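Local structure of CHIR AB1 (Gallus gallus, 2VSD) at residues V22-H27 with G69-R74; C26-P29 with W34-L37. The protein is a chicken membrane receptor of the classical Fc receptor type that probably binds the Fc part of IgY through this extracellular immunoglobulin domain. One frame throughout, in Å; residues are numbered along the deposited sequence.

Contact 1. Residues V22-H27 with G69-R74; sequences VTLRCH and GTYQCR
Cys26 and Cys73 are joined SG to SG at 2.1 Å, a covalent bridge between two segments between which no hydrogen bond passes. The two halves are built differently: SG of Cys26 stands anti to its backbone nitrogen (chi1 -174°), whereas SG of Cys73 sits between nitrogen and carbonyl carbon (chi1 70°). The torsion about the S-S bond is 81°, close to the relaxed right angle of a disulfide. The bridge draws the CA atoms of Cys26 and Cys73 to 6.3 Å, while two residues earlier on both strands, at Leu24 and Tyr71, the CA atoms are 8.3 Å apart, a gap bridged by longer side chains. This is the conserved disulfide of the immunoglobulin sandwich, linking strand B (21-27) of one sheet to strand F (69-78) of the other; the two segments run in roughly the same direction. Leu24 extends its CD1 branch across the interior to CB of Tyr71, 4.0 Å away, and reaches CG of the ring at 4.2 Å on an oblique approach. The two side chains cross at about a right angle, with the leucine methyl at the root of the tyrosine, by CB and CG, instead of at its phenol end. That end has another task: the Tyr71 hydroxyl donates a hydrogen bond to the backbone O of Asp67, four residues earlier, the tyrosine corner of the Asp-X-Gly-X-Tyr-X-Cys sequence. Phe60 of strand 55-61 touches both Leu24 and Tyr71, and Leu37 and Leu39 also pack against Tyr71. On the outer faces, Arg25 forms a salt bridge with Glu57 while Arg74 forms one with Asp46 of the second subunit.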
loop_
_atom_site.group_PDB
_atom_site.type_symbol
_atom_site.label_atom_id
_atom_site.label_comp_id
_atom_site.label_asym_id
_atom_site.label_seq_id
_atom_site.Cartn_x
_atom_site.Cartn_y
_atom_site.Cartn_z
ATOM N N VAL A 22 -17.291 -10.981 -5.340
ATOM C CA VAL A 22 -16.998 -11.262 -3.941
ATOM C C VAL A 22 -16.827 -9.961 -3.161
ATOM O O VAL A 22 -16.476 -8.926 -3.720
ATOM C CB VAL A 22 -15.751 -12.169 -3.719
ATOM C CG1 VAL A 22 -15.942 -13.546 -4.350
ATOM C CG2 VAL A 22 -14.450 -11.491 -4.286
ATOM N N THR A 23 -17.074 -10.050 -1.861
ATOM C CA THR A 23 -16.933 -8.927 -0.970
ATOM C C THR A 23 -16.029 -9.375 0.162
ATOM O O THR A 23 -16.309 -10.383 0.856
ATOM C CB THR A 23 -18.298 -8.483 -0.378
ATOM O OG1 THR A 23 -19.142 -7.989 -1.428
ATOM C CG2 THR A 23 -18.062 -7.348 0.625
ATOM N N LEU A 24 -14.955 -8.620 0.349
ATOM C CA LEU A 24 -14.039 -8.800 1.450
ATOM C C LEU A 24 -14.292 -7.650 2.404
ATOM O O LEU A 24 -14.067 -6.483 2.054
ATOM C CB LEU A 24 -12.578 -8.710 0.960
ATOM C CG LEU A 24 -11.949 -9.898 0.221
ATOM C CD1 LEU A 24 -11.741 -11.096 1.148
ATOM C CD2 LEU A 24 -12.700 -10.288 -1.049
ATOM N N ARG A 25 -14.779 -7.976 3.588
ATOM C CA ARG A 25 -15.197 -6.942 4.524
ATOM C C ARG A 25 -14.161 -6.878 5.646
ATOM O O ARG A 25 -13.916 -7.884 6.357
ATOM C CB ARG A 25 -16.610 -7.263 5.039
ATOM C CG ARG A 25 -17.152 -6.274 6.017
ATOM C CD ARG A 25 -18.620 -6.580 6.331
ATOM N NE ARG A 25 -19.067 -5.815 7.499
ATOM C CZ ARG A 25 -19.675 -4.631 7.445
ATOM N NH1 ARG A 25 -19.934 -4.052 6.274
ATOM N NH2 ARG A 25 -20.039 -4.034 8.575
ATOM N N CYS A 26 -13.559 -5.699 5.815
ATOM C CA CYS A 26 -12.493 -5.531 6.789
ATOM C C CYS A 26 -13.086 -4.791 7.966
ATOM O O CYS A 26 -13.508 -3.626 7.826
ATOM C CB CYS A 26 -11.309 -4.737 6.221
ATOM S SG CYS A 26 -9.865 -4.649 7.339
ATOM N N HIS A 27 -13.113 -5.471 9.104
ATOM C CA HIS A 27 -13.723 -4.922 10.332
ATOM C C HIS A 27 -12.698 -4.250 11.207
ATOM O O HIS A 27 -11.699 -4.852 11.562
ATOM C CB HIS A 27 -14.375 -6.042 11.140
ATOM C CG HIS A 27 -15.478 -6.739 10.411
ATOM N ND1 HIS A 27 -15.275 -7.886 9.670
ATOM C CD2 HIS A 27 -16.797 -6.450 10.308
ATOM C CE1 HIS A 27 -16.421 -8.273 9.137
ATOM N NE2 HIS A 27 -17.362 -7.423 9.513
ATOM N N GLY A 69 -6.401 -16.896 -3.797
ATOM C CA GLY A 69 -5.210 -16.770 -2.952
ATOM C C GLY A 69 -5.513 -16.258 -1.568
ATOM O O GLY A 69 -6.661 -16.325 -1.092
ATOM N N THR A 70 -4.478 -15.730 -0.923
ATOM C CA THR A 70 -4.590 -15.390 0.497
ATOM C C THR A 70 -4.825 -13.900 0.682
ATOM O O THR A 70 -3.941 -13.082 0.372
ATOM C CB THR A 70 -3.343 -15.800 1.259
ATOM O OG1 THR A 70 -3.067 -17.161 0.971
ATOM C CG2 THR A 70 -3.582 -15.624 2.795
ATOM N N TYR A 71 -6.027 -13.562 1.135
ATOM C CA TYR A 71 -6.401 -12.170 1.403
ATOM C C TYR A 71 -6.217 -11.766 2.863
ATOM O O TYR A 71 -6.544 -12.524 3.776
ATOM C CB TYR A 71 -7.831 -11.883 0.968
ATOM C CG TYR A 71 -7.976 -11.819 -0.544
ATOM C CD1 TYR A 71 -8.201 -12.992 -1.292
ATOM C CD2 TYR A 71 -7.862 -10.603 -1.220
ATOM C CE1 TYR A 71 -8.344 -12.948 -2.681
ATOM C CE2 TYR A 71 -7.980 -10.554 -2.638
ATOM C CZ TYR A 71 -8.223 -11.730 -3.335
ATOM O OH TYR A 71 -8.329 -11.695 -4.713
ATOM N N GLN A 72 -5.709 -10.557 3.061
ATOM C CA GLN A 72 -5.563 -9.978 4.399
ATOM C C GLN A 72 -5.887 -8.516 4.345
ATOM O O GLN A 72 -5.806 -7.906 3.267
ATOM C CB GLN A 72 -4.133 -10.145 4.895
ATOM C CG GLN A 72 -3.770 -11.558 5.250
ATOM C CD GLN A 72 -2.288 -11.708 5.455
ATOM O OE1 GLN A 72 -1.509 -11.584 4.512
ATOM N NE2 GLN A 72 -1.878 -11.936 6.700
ATOM N N CYS A 73 -6.207 -7.919 5.495
ATOM C CA CYS A 73 -6.381 -6.464 5.522
ATOM C C CYS A 73 -5.579 -5.827 6.661
ATOM O O CYS A 73 -5.237 -6.513 7.636
ATOM C CB CYS A 73 -7.873 -6.047 5.509
ATOM S SG CYS A 73 -8.827 -6.397 7.021
ATOM N N ARG A 74 -5.259 -4.541 6.474
ATOM C CA ARG A 74 -4.367 -3.757 7.323
ATOM C C ARG A 74 -4.988 -2.369 7.333
ATOM O O ARG A 74 -5.566 -1.940 6.328
ATOM C CB ARG A 74 -3.016 -3.702 6.600
ATOM C CG ARG A 74 -1.887 -3.037 7.260
ATOM C CD ARG A 74 -0.684 -3.380 6.448
ATOM N NE ARG A 74 0.537 -2.762 6.935
ATOM C CZ ARG A 74 1.246 -1.852 6.288
ATOM N NH1 ARG A 74 0.867 -1.371 5.104
ATOM N NH2 ARG A 74 2.340 -1.387 6.869
#

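Contact 2. Residues C26-P29 with W34-L37; sequences CHLP and WVQL
Val35 holds CG1 anti to its backbone nitrogen (chi1 -173°), which sends that methyl to Cys26 and the other, CG2, to Leu28. Leu28 meets it from a less usual shape: CG lies in the crowded position between backbone nitrogen and carbonyl carbon (chi1 42°), and chi2 of -27° falls well off a staggered value, so the side chain probably pays a small torsional price for its fit. The resulting contact is tip to tip, CD1 of Leu28 standing 4.2 Å from CG2 of Val35. At Cys26 the meeting is closer. CG1 of Val35 lies 3.8 Å from SG and a similar 3.9 Å from CB of Cys26, so one methyl covers both the sulfur and the carbon that carries it. Val35 is therefore shared between the end of strand 21-27 and the first residue of the loop that follows, one branch for each. The backbones stay apart, with the CA atoms of Cys26 and Val35 separated by 7.9 Å, and no hydrogen bond joins the two segments; the contact is entirely apolar and buried. Ala56 and Phe58 of strand 55-61 also touch Val35, while Tyr75 and Lys49 add their side chains around Leu28. Trp34, the residue before Val35, projects from the opposite face of its strand and packs on Gln76 of the second subunit, so the neighbouring residues Trp34 and Val35 face the second subunit and the interior respectively. Many immunoglobulin domains lay a strand C tryptophan against the intersheet disulfide; here valine packs on it, in the B-to-C crossing from one sheet of the sandwich to the other.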
loop_
_atom_site.group_PDB
_atom_site.type_symbol
_atom_site.label_atom_id
_atom_site.label_comp_id
_atom_site.label_asym_id
_atom_site.label_seq_id
_atom_site.Cartn_x
_atom_site.Cartn_y
_atom_site.Cartn_z
ATOM N N CYS A 26 -13.559 -5.699 5.815
ATOM C CA CYS A 26 -12.493 -5.531 6.789
ATOM C C CYS A 26 -13.086 -4.791 7.966
ATOM O O CYS A 26 -13.508 -3.626 7.826
ATOM C CB CYS A 26 -11.309 -4.737 6.221
ATOM S SG CYS A 26 -9.865 -4.649 7.339
ATOM N N HIS A 27 -13.113 -5.471 9.104
ATOM C CA HIS A 27 -13.723 -4.922 10.332
ATOM C C HIS A 27 -12.698 -4.250 11.207
ATOM O O HIS A 27 -11.699 -4.852 11.562
ATOM C CB HIS A 27 -14.375 -6.042 11.140
ATOM C CG HIS A 27 -15.478 -6.739 10.411
ATOM N ND1 HIS A 27 -15.275 -7.886 9.670
ATOM C CD2 HIS A 27 -16.797 -6.450 10.308
ATOM C CE1 HIS A 27 -16.421 -8.273 9.137
ATOM N NE2 HIS A 27 -17.362 -7.423 9.513
ATOM N N LEU A 28 -12.957 -2.998 11.573
ATOM C CA LEU A 28 -12.042 -2.294 12.468
ATOM C C LEU A 28 -12.781 -1.268 13.329
ATOM O O LEU A 28 -13.990 -1.112 13.174
ATOM C CB LEU A 28 -10.823 -1.705 11.722
ATOM C CG LEU A 28 -10.643 -0.954 10.379
ATOM C CD1 LEU A 28 -11.677 -1.241 9.281
ATOM C CD2 LEU A 28 -10.398 0.562 10.538
ATOM N N PRO A 29 -12.062 -0.587 14.249
ATOM C CA PRO A 29 -12.736 0.398 15.111
ATOM C C PRO A 29 -13.310 1.618 14.387
ATOM O O PRO A 29 -12.938 1.912 13.240
ATOM C CB PRO A 29 -11.635 0.832 16.088
ATOM C CG PRO A 29 -10.611 -0.262 16.044
ATOM C CD PRO A 29 -10.635 -0.702 14.588
ATOM N N TRP A 34 -7.258 4.685 6.605
ATOM C CA TRP A 34 -7.006 4.129 5.269
ATOM C C TRP A 34 -6.958 2.626 5.435
ATOM O O TRP A 34 -6.250 2.140 6.290
ATOM C CB TRP A 34 -5.679 4.670 4.692
ATOM C CG TRP A 34 -5.902 5.964 3.988
ATOM C CD1 TRP A 34 -5.640 7.230 4.468
ATOM C CD2 TRP A 34 -6.490 6.141 2.697
ATOM N NE1 TRP A 34 -5.998 8.165 3.534
ATOM C CE2 TRP A 34 -6.551 7.534 2.455
ATOM C CE3 TRP A 34 -6.941 5.264 1.707
ATOM C CZ2 TRP A 34 -7.026 8.056 1.273
ATOM C CZ3 TRP A 34 -7.437 5.787 0.531
ATOM C CH2 TRP A 34 -7.475 7.172 0.320
ATOM N N VAL A 35 -7.745 1.900 4.644
ATOM C CA VAL A 35 -7.799 0.446 4.808
ATOM C C VAL A 35 -7.179 -0.189 3.568
ATOM O O VAL A 35 -7.439 0.275 2.460
ATOM C CB VAL A 35 -9.235 -0.034 4.988
ATOM C CG1 VAL A 35 -9.261 -1.523 5.328
ATOM C CG2 VAL A 35 -9.935 0.780 6.097
ATOM N N GLN A 36 -6.354 -1.217 3.762
ATOM C CA GLN A 36 -5.706 -1.885 2.630
ATOM C C GLN A 36 -6.152 -3.339 2.495
ATOM O O GLN A 36 -6.245 -4.053 3.508
ATOM C CB GLN A 36 -4.217 -1.901 2.861
ATOM C CG GLN A 36 -3.628 -0.496 2.963
ATOM C CD GLN A 36 -2.138 -0.473 3.204
ATOM O OE1 GLN A 36 -1.537 -1.450 3.676
ATOM N NE2 GLN A 36 -1.518 0.686 2.911
ATOM N N LEU A 37 -6.343 -3.794 1.260
ATOM C CA LEU A 37 -6.551 -5.206 1.027
ATOM C C LEU A 37 -5.313 -5.745 0.329
ATOM O O LEU A 37 -4.949 -5.248 -0.740
ATOM C CB LEU A 37 -7.797 -5.464 0.161
ATOM C CG LEU A 37 -8.158 -6.961 -0.022
ATOM C CD1 LEU A 37 -8.773 -7.567 1.266
ATOM C CD2 LEU A 37 -9.137 -7.087 -1.175
#

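How the contacts relate
Cys26 belongs to both contacts: contact 1 bonds its sulfur to strand 69-78, and contact 2 covers the same sulfur from strand 33-39. Those two strands are antiparallel neighbours in one sheet, so 21-27, in the facing sheet, lies against both. The centres of the contacts are about 9 Å apart, and they meet directly: N of Gln36 and O of Arg74, 2.8 Å apart, probably form a hydrogen bond, and CD2 of Leu37 packs 3.7 Å from CD2 of Tyr71. Segment 69-74 also borders a glycan attached to the protein, not a binding pocket: Gly69 touches an N-acetylglucosamine, and the side chain of Tyr71 is about 7 Å from a bound one.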